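Side-chain contact in ABC transporter substrate-binding protein (Vibrio cholerae, PDB 3LKV), which probably serves as the substrate-binding component of an ABC transporter, with a phenylalanine bound between its two lobes: residues E111-K115 with N116-L120. Sequence-based numbering, arbitrary orientation.
With ZN (zinc ion), chain D.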
loop_
_atom_site.group_PDB
_atom_site.type_symbol
_atom_site.label_atom_id
_atom_site.label_comp_id
_atom_site.label_asym_id
_atom_site.label_seq_id
_atom_site.Cartn_x
_atom_site.Cartn_y
_atom_site.Cartn_z
ATOM N N GLU A 111 -31.787 13.120 -0.164
ATOM C CA GLU A 111 -31.632 14.558 0.112
ATOM C C GLU A 111 -31.525 14.815 1.613
ATOM O O GLU A 111 -32.418 14.484 2.364
ATOM C CB GLU A 111 -32.819 15.334 -0.485
ATOM C CG GLU A 111 -32.801 16.919 -0.318
ATOM C CD GLU A 111 -31.593 17.601 -1.012
ATOM O OE1 GLU A 111 -31.042 17.006 -1.935
ATOM O OE2 GLU A 111 -31.174 18.736 -0.621
ATOM N N GLN A 112 -30.432 15.394 2.075
ATOM C CA GLN A 112 -30.341 15.753 3.503
ATOM C C GLN A 112 -30.621 14.526 4.452
ATOM O O GLN A 112 -31.540 14.511 5.256
ATOM C CB GLN A 112 -31.284 16.948 3.805
ATOM C CG GLN A 112 -30.802 18.306 3.170
ATOM C CD GLN A 112 -29.388 18.659 3.600
ATOM O OE1 GLN A 112 -29.173 19.101 4.728
ATOM N NE2 GLN A 112 -28.412 18.449 2.715
ATOM N N PRO A 113 -29.798 13.498 4.349
ATOM C CA PRO A 113 -30.120 12.283 5.068
ATOM C C PRO A 113 -30.302 12.483 6.564
ATOM O O PRO A 113 -31.041 11.744 7.196
ATOM C CB PRO A 113 -28.964 11.341 4.746
ATOM C CG PRO A 113 -28.014 12.100 3.863
ATOM C CD PRO A 113 -28.679 13.352 3.409
ATOM N N GLY A 114 -29.611 13.445 7.129
ATOM C CA GLY A 114 -29.985 13.985 8.442
ATOM C C GLY A 114 -29.413 13.217 9.629
ATOM O O GLY A 114 -29.583 13.654 10.722
ATOM N N LYS A 115 -28.741 12.085 9.448
ATOM C CA LYS A 115 -28.133 11.475 10.619
ATOM C C LYS A 115 -26.603 11.385 10.469
ATOM O O LYS A 115 -25.994 12.343 9.985
ATOM C CB LYS A 115 -28.803 10.142 10.916
ATOM C CG LYS A 115 -30.290 10.286 11.201
ATOM C CD LYS A 115 -30.908 8.878 11.143
ATOM C CE LYS A 115 -31.832 8.600 12.313
ATOM N NZ LYS A 115 -33.259 8.775 11.914
ATOM N N ASN A 116 -25.975 10.294 10.926
ATOM C CA ASN A 116 -24.500 10.170 10.780
ATOM C C ASN A 116 -24.001 9.534 9.474
ATOM O O ASN A 116 -22.831 9.219 9.335
ATOM C CB ASN A 116 -23.909 9.425 11.981
ATOM C CG ASN A 116 -24.308 7.940 12.004
ATOM O OD1 ASN A 116 -25.466 7.582 11.811
ATOM N ND2 ASN A 116 -23.354 7.097 12.260
ATOM N N VAL A 117 -24.886 9.363 8.508
ATOM C CA VAL A 117 -24.608 8.595 7.304
ATOM C C VAL A 117 -24.849 9.394 6.033
ATOM O O VAL A 117 -25.855 10.097 5.908
ATOM C CB VAL A 117 -25.525 7.333 7.223
ATOM C CG1 VAL A 117 -25.028 6.363 6.094
ATOM C CG2 VAL A 117 -25.571 6.602 8.566
ATOM N N THR A 118 -23.911 9.279 5.099
ATOM C CA THR A 118 -24.022 9.871 3.782
ATOM C C THR A 118 -23.138 9.118 2.832
ATOM O O THR A 118 -22.506 8.159 3.252
ATOM C CB THR A 118 -23.639 11.366 3.744
ATOM O OG1 THR A 118 -24.041 11.905 2.461
ATOM C CG2 THR A 118 -22.189 11.551 3.941
ATOM N N GLY A 119 -23.100 9.536 1.563
ATOM C CA GLY A 119 -22.164 8.925 0.612
ATOM C C GLY A 119 -22.610 8.842 -0.834
ATOM O O GLY A 119 -23.307 9.704 -1.323
ATOM N N LEU A 120 -22.193 7.798 -1.512
ATOM C CA LEU A 120 -22.329 7.694 -2.963
ATOM C C LEU A 120 -22.985 6.374 -3.375
ATOM O O LEU A 120 -22.588 5.282 -2.936
ATOM C CB LEU A 120 -20.970 7.804 -3.613
ATOM C CG LEU A 120 -20.456 9.170 -4.071
ATOM C CD1 LEU A 120 -18.905 9.400 -4.045
ATOM C CD2 LEU A 120 -20.973 9.380 -5.513
HETATM ZN ZN ZN D . -29.528 19.185 -1.151
HETATM O O HOH W 1 -27.836 10.180 7.712
#
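P113 and V117 meet in a local, turn-closing contact, where the loop that follows strand 93-98 doubles back and enters strand 117-121. The pyrrolidine ring of P113 leans on the backbone of the new strand: its CB lies 3.5 Å from the carbonyl O of V117 and its CG 3.6 Å from the same atom, so the CB-CG bond of the ring lies against that oxygen. CG also comes within 4.2 Å of T118 OG1, a hydroxyl already tied to the carbonyl of L266. A water bridges the mouth of the turn. It accepts from K115 N at 2.7 Å and donates to V117 O at 2.7 Å, so the carbonyl that touches the proline has a polar partner as well.

Strand 117-121 belongs to the six-stranded parallel sheet of one lobe of a periplasmic-binding-protein fold, lying between strands 93-98 and 269-270. N116 ties the turn to the chain leading into strand 93-98: its ND2 donates to the carbonyls of T88 and I91, and its backbone bonds to I93 in the strand itself. CG of N116 stands between the backbone N and the carbonyl carbon (chi1 69°), turning the amide off the turn toward those acceptors. K115 instead leads its amine end away from the strand.

Earlier in the same loop, at an exposed position, E111 binds a zinc ion through OE2, 1.8 Å from the metal, which D267 binds as well, through its OD2. CG of E111 is anti to the backbone N (chi1 -178°), and a bend at chi2 brings the carboxylate round to the metal. Q112 reaches to the residues around D267, its NE2 donating to D267 OD1 and to the carbonyl of S265, and probably helps to position that zinc ligand.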